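PDB 6NWZ: carbohydrate deacetylase Agd3 from Neosartorya fumigata, which probably removes N-acetyl groups from the fungal exopolysaccharide galactosaminogalactan, as a metal-dependent carbohydrate deacetylase needed for biofilm formation. Local coordinates for residues V302-N307 against A412-V417; T348-S353 against T391-N396; K405-N410 against N450-C455. All blocks are in the same frame, centred on the assembly; numbering follows the deposited sequence.

Overall arrangement
Going from the N terminus, strand 300-304 runs into helix 306-313, and the segment there, 302-307, waits for its partner until helix 400-417, so interaction 1 closes a loop of 104 residues. Interaction 2 opens and closes within that loop, joining the irregular segment 348-353 to the zinc-binding loop segment 391-396. Interaction 3 begins on helix 400-417, a little before the second half of interaction 1, and ends at 450-455; it therefore crosses interaction 1 but follows interaction 2 in series. Helix 400-417 is common to interactions 1 and 3, and its Glu406 and Asn410 reach the residues of interactions 2 and 1. All three lie in the deacetylase domain.

Interaction 1 of 3, residues V302-N307 against A412-V417; sequences VGHNGN and AWLKQV
Gly306 sets its CA over the indole of Trp413 where strand 300-304 gives way to helix 306-313, with helix 400-417 packed against the junction. Strands 252-257, 300-304, 384-387 and 424-426 pair in parallel here, consistent with the (beta/alpha)-barrel-like fold of polysaccharide deacetylases. The tight part is at the glycine. Gly306 CA sits over the face of Trp413, 3.5 Å from the centroid of the six-membered ring and 13° off its normal, a CH-pi contact. With no side chain on Gly306, the backbone itself can settle on the ring. Trp413 reaches it with CG anti to the backbone N (chi1 175°), which directs the indole toward 302-307; NE1 is then held by Asn309 OD1. At the rim of the same ring, near its plane, His304 CB approaches Trp413 CZ3 at 3.6 Å, and the two side chains cross at about a right angle.

Contact is looser on the Leu414 side, where only the end of the leucine comes near: CD2 stops 4.2 Å from His304 CD2. Further along the helix, Lys415 is exposed and Gln416 partly so. His304 NE2 bonds to His385 ND1, the two rings meeting with about 10° between their planes, and the His304 side chain lies about 6 Å from that of the zinc ligand His388, near the metal site but not part of it. The junction is pinned from the helix by one carboxamide: Asn410 OD1 accepts from Gly306 N, while Asn410 ND2 donates to His304 O.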
# COMPACT_ATOMS: atom_id res chain seq x y z
N VAL A 302 8.45 16.03 3.68
CA VAL A 302 8.14 16.97 4.75
C VAL A 302 7.08 17.96 4.28
O VAL A 302 7.16 18.48 3.16
CB VAL A 302 9.41 17.72 5.21
CG1 VAL A 302 9.07 18.73 6.27
CG2 VAL A 302 10.43 16.72 5.73
N GLY A 303 6.09 18.21 5.13
CA GLY A 303 5.08 19.21 4.88
C GLY A 303 5.31 20.42 5.76
O GLY A 303 5.30 20.31 6.99
N HIS A 304 5.51 21.58 5.13
CA HIS A 304 5.95 22.79 5.81
C HIS A 304 4.79 23.73 6.10
O HIS A 304 3.82 23.82 5.34
CB HIS A 304 6.99 23.53 4.97
CG HIS A 304 8.21 22.73 4.65
ND1 HIS A 304 9.21 22.50 5.57
CD2 HIS A 304 8.60 22.11 3.51
CE1 HIS A 304 10.16 21.77 5.02
NE2 HIS A 304 9.81 21.52 3.77
N ASN A 305 4.91 24.47 7.20
CA ASN A 305 4.03 25.58 7.53
C ASN A 305 4.89 26.83 7.62
O ASN A 305 5.58 27.04 8.62
CB ASN A 305 3.27 25.34 8.82
CG ASN A 305 2.40 24.12 8.76
OD1 ASN A 305 2.81 23.02 9.15
ND2 ASN A 305 1.18 24.29 8.27
N GLY A 306 4.84 27.67 6.57
CA GLY A 306 5.72 28.83 6.51
C GLY A 306 5.55 29.79 7.68
O GLY A 306 6.52 30.41 8.11
N ASN A 307 4.33 29.92 8.20
CA ASN A 307 4.10 30.87 9.28
C ASN A 307 4.87 30.49 10.53
O ASN A 307 5.26 31.36 11.32
CB ASN A 307 2.60 30.98 9.58
CG ASN A 307 2.28 32.12 10.53
OD1 ASN A 307 2.45 33.30 10.20
ND2 ASN A 307 1.78 31.78 11.72
N ALA A 412 4.42 31.39 -1.86
CA ALA A 412 5.42 32.45 -1.98
C ALA A 412 6.56 32.22 -1.00
O ALA A 412 7.73 32.47 -1.34
CB ALA A 412 4.77 33.81 -1.74
N TRP A 413 6.25 31.75 0.20
CA TRP A 413 7.30 31.43 1.17
C TRP A 413 8.19 30.30 0.67
O TRP A 413 9.42 30.38 0.76
CB TRP A 413 6.67 31.08 2.52
CG TRP A 413 7.66 30.61 3.54
CD1 TRP A 413 8.47 31.39 4.32
CD2 TRP A 413 7.94 29.26 3.90
NE1 TRP A 413 9.24 30.61 5.14
CE2 TRP A 413 8.94 29.29 4.90
CE3 TRP A 413 7.46 28.02 3.48
CZ2 TRP A 413 9.45 28.13 5.48
CZ3 TRP A 413 7.97 26.87 4.06
CH2 TRP A 413 8.95 26.94 5.05
N LEU A 414 7.59 29.24 0.13
CA LEU A 414 8.39 28.15 -0.44
C LEU A 414 9.25 28.63 -1.59
O LEU A 414 10.34 28.08 -1.82
CB LEU A 414 7.48 27.01 -0.90
CG LEU A 414 6.86 26.12 0.18
CD1 LEU A 414 5.78 25.23 -0.41
CD2 LEU A 414 7.95 25.28 0.83
N LYS A 415 8.80 29.64 -2.33
CA LYS A 415 9.57 30.16 -3.45
C LYS A 415 10.69 31.07 -2.97
O LYS A 415 11.84 30.95 -3.42
CB LYS A 415 8.65 30.89 -4.43
CG LYS A 415 9.37 31.59 -5.58
CD LYS A 415 8.38 32.18 -6.57
CE LYS A 415 9.03 33.23 -7.46
NZ LYS A 415 10.22 32.69 -8.18
N GLN A 416 10.38 31.99 -2.05
CA GLN A 416 11.40 32.91 -1.54
C GLN A 416 12.50 32.15 -0.80
O GLN A 416 13.69 32.45 -0.96
CB GLN A 416 10.77 33.94 -0.60
CG GLN A 416 11.79 34.74 0.21
CD GLN A 416 11.16 35.68 1.23
OE1 GLN A 416 10.55 35.24 2.21
NE2 GLN A 416 11.31 36.98 1.01
N VAL A 417 12.11 31.16 -0.00
CA VAL A 417 13.07 30.43 0.81
C VAL A 417 13.84 29.40 -0.01
O VAL A 417 14.92 28.96 0.42
CB VAL A 417 12.30 29.85 2.01
CG1 VAL A 417 12.60 28.38 2.23
CG2 VAL A 417 12.59 30.68 3.25

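Interaction 2 of 3, residues T348-S353 against T391-N396; sequences TDLWPS and THEEQN. With ZN (zinc ion), chain L; NAG (2-acetamido-2-deoxy-beta-D-glucopyranose), chain B.
Trp351 NE1 is shared by two carboxylates. Its stronger partner is Glu406 OE1 on helix 400-417; across the contact it makes a weak bond to Glu393 OE1, 3.2 Å away, with an N-H...O angle of only 126°. The Glu393 oxygen comes in at the indole edge, in the ring plane, although the carboxylate as a whole is turned 34° from that plane. Glu393 gets there fully stretched, CG anti to the backbone N (chi1 177°) and the chain extended beyond it. Its other oxygen, OE2, rests against aliphatic carbon, with Leu350 CD1 at 3.7 Å.

The six-membered ring of the indole meets Thr391. Thr391 CG2 stands 3.5 Å from Trp351 CZ2, approaching the ring obliquely, with the two side chains coming from opposite directions. Thr391 OG1 bonds to Tyr330 OH, and Glu406, which holds the tryptophan, probably also holds this hydroxyl, although the modelled distance between Thr391 OG1 and Glu406 OE1 is doubtfully short. The outer end of 348-353 is open to solvent. There Thr348 OG1 hydrogen-bonds to O6 of an N-acetylglucosamine at 3.2 Å; this sugar belongs to a glycan on the protein itself, probably linked through Asn397, and does not mark a substrate pocket.

Between Thr391 and Glu393 the chain swings His392 away from the tryptophan, and its NE2 binds the zinc ion at 2.4 Å. Asp256 and His388 are the other protein ligands. Together with the HXXXH spacing of His388 and His392, this is consistent with the Asp-His-His metal site of NodB-type polysaccharide deacetylases.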
# COMPACT_ATOMS: atom_id res chain seq x y z
N THR A 348 -16.51 33.29 8.33
CA THR A 348 -15.94 34.59 8.68
C THR A 348 -14.43 34.53 8.57
O THR A 348 -13.80 33.56 9.01
CB THR A 348 -16.35 35.02 10.09
OG1 THR A 348 -17.77 34.94 10.22
CG2 THR A 348 -15.90 36.44 10.37
N ASP A 349 -13.84 35.58 8.00
CA ASP A 349 -12.39 35.63 7.85
C ASP A 349 -11.71 35.69 9.21
O ASP A 349 -12.16 36.39 10.12
CB ASP A 349 -11.98 36.84 7.00
CG ASP A 349 -12.58 36.81 5.60
OD1 ASP A 349 -12.84 35.70 5.09
OD2 ASP A 349 -12.79 37.89 5.01
N LEU A 350 -10.62 34.94 9.36
CA LEU A 350 -9.78 35.02 10.55
C LEU A 350 -8.47 35.74 10.32
O LEU A 350 -7.87 36.22 11.29
CB LEU A 350 -9.48 33.61 11.09
CG LEU A 350 -10.67 32.76 11.53
CD1 LEU A 350 -10.18 31.55 12.30
CD2 LEU A 350 -11.65 33.56 12.36
N TRP A 351 -8.01 35.85 9.08
CA TRP A 351 -6.72 36.45 8.80
C TRP A 351 -6.73 37.94 9.16
O TRP A 351 -7.75 38.61 8.99
CB TRP A 351 -6.35 36.28 7.32
CG TRP A 351 -5.63 35.00 7.03
CD1 TRP A 351 -6.08 33.73 7.27
CD2 TRP A 351 -4.34 34.86 6.43
NE1 TRP A 351 -5.14 32.81 6.87
CE2 TRP A 351 -4.06 33.48 6.35
CE3 TRP A 351 -3.38 35.77 5.96
CZ2 TRP A 351 -2.87 32.99 5.81
CZ3 TRP A 351 -2.21 35.28 5.43
CH2 TRP A 351 -1.96 33.90 5.36
N PRO A 352 -5.62 38.47 9.67
CA PRO A 352 -5.52 39.92 9.85
C PRO A 352 -5.70 40.64 8.52
O PRO A 352 -5.23 40.18 7.48
CB PRO A 352 -4.11 40.12 10.41
CG PRO A 352 -3.77 38.82 11.04
CD PRO A 352 -4.43 37.77 10.18
N SER A 353 -6.38 41.78 8.57
CA SER A 353 -6.66 42.53 7.36
C SER A 353 -5.41 43.19 6.78
O SER A 353 -5.38 43.47 5.58
CB SER A 353 -7.72 43.59 7.64
OG SER A 353 -7.39 44.33 8.81
N THR A 391 -0.46 28.98 7.74
CA THR A 391 -0.67 29.14 9.18
C THR A 391 -1.26 27.91 9.85
O THR A 391 -1.48 27.93 11.06
CB THR A 391 -1.57 30.35 9.44
OG1 THR A 391 -2.94 29.99 9.21
CG2 THR A 391 -1.20 31.49 8.52
N HIS A 392 -1.53 26.85 9.09
CA HIS A 392 -2.17 25.63 9.60
C HIS A 392 -3.60 25.90 10.07
O HIS A 392 -4.10 25.22 10.97
CB HIS A 392 -1.34 24.99 10.71
CG HIS A 392 -1.74 23.59 11.03
ND1 HIS A 392 -2.91 23.28 11.68
CD2 HIS A 392 -1.12 22.41 10.78
CE1 HIS A 392 -3.00 21.97 11.82
NE2 HIS A 392 -1.93 21.42 11.28
N GLU A 393 -4.26 26.88 9.46
CA GLU A 393 -5.65 27.17 9.80
C GLU A 393 -6.56 26.02 9.37
O GLU A 393 -6.48 25.55 8.24
CB GLU A 393 -6.11 28.47 9.14
CG GLU A 393 -7.58 28.81 9.39
CD GLU A 393 -8.03 30.05 8.64
OE1 GLU A 393 -7.24 30.57 7.82
OE2 GLU A 393 -9.17 30.51 8.86
N GLU A 394 -7.41 25.58 10.29
CA GLU A 394 -8.41 24.57 9.97
C GLU A 394 -9.45 25.15 9.03
O GLU A 394 -9.93 26.27 9.21
CB GLU A 394 -9.07 24.06 11.25
CG GLU A 394 -8.14 24.07 12.46
CD GLU A 394 -7.71 22.68 12.89
OE1 GLU A 394 -8.58 21.80 13.00
OE2 GLU A 394 -6.50 22.48 13.12
N GLN A 395 -9.80 24.38 8.00
CA GLN A 395 -10.58 24.90 6.89
C GLN A 395 -11.97 24.29 6.78
O GLN A 395 -12.65 24.51 5.77
CB GLN A 395 -9.81 24.68 5.58
CG GLN A 395 -8.39 25.20 5.63
CD GLN A 395 -7.63 24.91 4.36
OE1 GLN A 395 -8.19 24.41 3.38
NE2 GLN A 395 -6.34 25.23 4.35
N ASN A 396 -12.42 23.53 7.79
CA ASN A 396 -13.74 22.92 7.72
C ASN A 396 -14.84 23.97 7.62
O ASN A 396 -15.87 23.73 6.98
CB ASN A 396 -13.98 22.03 8.94
CG ASN A 396 -13.36 20.66 8.79
OD1 ASN A 396 -12.68 20.39 7.80
ND2 ASN A 396 -13.59 19.79 9.76
ZN ZN L . -0.76 19.47 10.53
C1 NAG B . -19.23 28.20 11.08
C2 NAG B . -19.72 27.94 12.52
C3 NAG B . -20.93 28.81 12.84
C4 NAG B . -20.63 30.27 12.56
C5 NAG B . -20.17 30.42 11.11
C6 NAG B . -19.78 31.84 10.75
C7 NAG B . -19.16 25.65 13.20
C8 NAG B . -19.66 24.24 13.33
N2 NAG B . -20.03 26.53 12.71
O3 NAG B . -21.29 28.63 14.20
O4 NAG B . -21.80 31.06 12.77
O5 NAG B . -19.01 29.60 10.89
O6 NAG B . -18.89 32.40 11.71
O7 NAG B . -18.03 25.97 13.53

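Interaction 3 of 3, residues K405-N410 against N450-C455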
# COMPACT_ATOMS: atom_id res chain seq x y z
N LYS A 405 -5.37 32.64 0.99
CA LYS A 405 -4.11 33.09 1.56
C LYS A 405 -3.34 31.95 2.22
O LYS A 405 -2.11 31.96 2.22
CB LYS A 405 -4.36 34.23 2.55
CG LYS A 405 -4.93 35.48 1.89
CD LYS A 405 -4.92 36.68 2.82
CE LYS A 405 -6.07 36.62 3.82
NZ LYS A 405 -7.41 36.75 3.18
N GLU A 406 -4.05 30.96 2.77
CA GLU A 406 -3.37 29.80 3.35
C GLU A 406 -2.49 29.10 2.32
O GLU A 406 -1.41 28.61 2.65
CB GLU A 406 -4.40 28.82 3.93
CG GLU A 406 -5.03 29.27 5.23
CD GLU A 406 -4.05 29.25 6.39
OE1 GLU A 406 -4.04 30.22 7.17
OE2 GLU A 406 -3.30 28.26 6.50
N ILE A 407 -2.95 29.04 1.07
CA ILE A 407 -2.20 28.38 0.00
C ILE A 407 -1.17 29.32 -0.61
O ILE A 407 0.01 28.98 -0.71
CB ILE A 407 -3.17 27.83 -1.07
CG1 ILE A 407 -4.19 26.88 -0.44
CG2 ILE A 407 -2.41 27.15 -2.19
CD1 ILE A 407 -3.55 25.67 0.21
N SER A 408 -1.60 30.51 -1.03
CA SER A 408 -0.72 31.39 -1.79
C SER A 408 0.45 31.88 -0.95
O SER A 408 1.58 31.98 -1.45
CB SER A 408 -1.53 32.57 -2.33
OG SER A 408 -2.40 33.09 -1.34
N PHE A 409 0.22 32.20 0.33
CA PHE A 409 1.32 32.66 1.17
C PHE A 409 2.38 31.58 1.32
O PHE A 409 3.58 31.85 1.23
CB PHE A 409 0.79 33.08 2.55
CG PHE A 409 0.32 34.51 2.61
CD1 PHE A 409 -0.68 34.96 1.77
CD2 PHE A 409 0.87 35.39 3.53
CE1 PHE A 409 -1.12 36.27 1.84
CE2 PHE A 409 0.43 36.70 3.61
CZ PHE A 409 -0.56 37.14 2.76
N ASN A 410 1.95 30.34 1.56
CA ASN A 410 2.91 29.26 1.71
C ASN A 410 3.63 28.98 0.39
O ASN A 410 4.78 28.53 0.40
CB ASN A 410 2.21 28.00 2.22
CG ASN A 410 3.09 27.18 3.14
OD1 ASN A 410 3.80 27.72 3.99
ND2 ASN A 410 3.04 25.86 2.98
N ASN A 450 -5.27 28.24 -6.95
CA ASN A 450 -3.83 28.10 -7.03
C ASN A 450 -3.51 26.76 -7.69
O ASN A 450 -4.40 26.00 -8.07
CB ASN A 450 -3.20 28.25 -5.64
CG ASN A 450 -3.55 29.59 -5.00
OD1 ASN A 450 -2.85 30.58 -5.18
ND2 ASN A 450 -4.64 29.61 -4.23
N GLY A 451 -2.23 26.44 -7.83
CA GLY A 451 -1.87 25.27 -8.60
C GLY A 451 -2.26 23.90 -8.07
O GLY A 451 -1.75 22.89 -8.56
N ILE A 452 -3.17 23.83 -7.09
CA ILE A 452 -3.44 22.60 -6.35
C ILE A 452 -4.52 21.80 -7.05
O ILE A 452 -5.61 22.32 -7.35
CB ILE A 452 -3.83 22.91 -4.89
CG1 ILE A 452 -2.74 23.73 -4.21
CG2 ILE A 452 -4.07 21.62 -4.12
CD1 ILE A 452 -1.35 23.21 -4.45
N ARG A 453 -4.23 20.53 -7.31
CA ARG A 453 -5.15 19.61 -7.96
C ARG A 453 -5.40 18.33 -7.17
O ARG A 453 -6.42 17.67 -7.40
CB ARG A 453 -4.63 19.22 -9.36
CG ARG A 453 -4.37 20.40 -10.28
CD ARG A 453 -5.67 20.95 -10.82
NE ARG A 453 -5.46 22.11 -11.67
CZ ARG A 453 -5.61 23.37 -11.27
NH1 ARG A 453 -5.97 23.62 -10.02
NH2 ARG A 453 -5.39 24.37 -12.11
N ASN A 454 -4.51 17.98 -6.25
CA ASN A 454 -4.64 16.75 -5.48
C ASN A 454 -4.20 17.03 -4.05
O ASN A 454 -3.60 18.06 -3.74
CB ASN A 454 -3.78 15.64 -6.07
CG ASN A 454 -2.31 15.98 -6.07
OD1 ASN A 454 -1.64 15.87 -5.05
ND2 ASN A 454 -1.81 16.44 -7.21
N CYS A 455 -4.50 16.08 -3.17
CA CYS A 455 -4.13 16.21 -1.78
C CYS A 455 -4.06 14.82 -1.16
O CYS A 455 -3.98 13.81 -1.87
CB CYS A 455 -5.11 17.13 -1.04
SG CYS A 455 -6.72 16.38 -0.67
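Asn450 meets Ile407 and Ser408 just after helix 441-449 ends, on the connection that leads into strand 454-456, which pairs in parallel with strand 487-492 in the deacetylase domain's mixed sheet. Its CB lies 3.7 Å from Ile407 CG2, and its amide meets helix 400-417, ND2 at Ile407 and OD1 at Ser408, 3.7 Å from CB of the serine. CG is anti to the carbonyl carbon (chi1 -58°), which sends the amide toward that helix. Its polar ends are occupied, ND2 by Ala446 O and OD1 by Gln411 NE2.

Past Gly451 the chain turns, and Ile452 points back to the helix, its CG1 4.0 Å from Ile407 CG2. The Ile407 methyl thus touches both residues, and the two isoleucines share Trp447 and Ile430 as apolar neighbours. Arg453 folds back on the turn just before the strand begins at Asn454: its NH1 bonds to Trp448 O and also, from above the carbonyl plane, to Ile452 O at 3.0 Å.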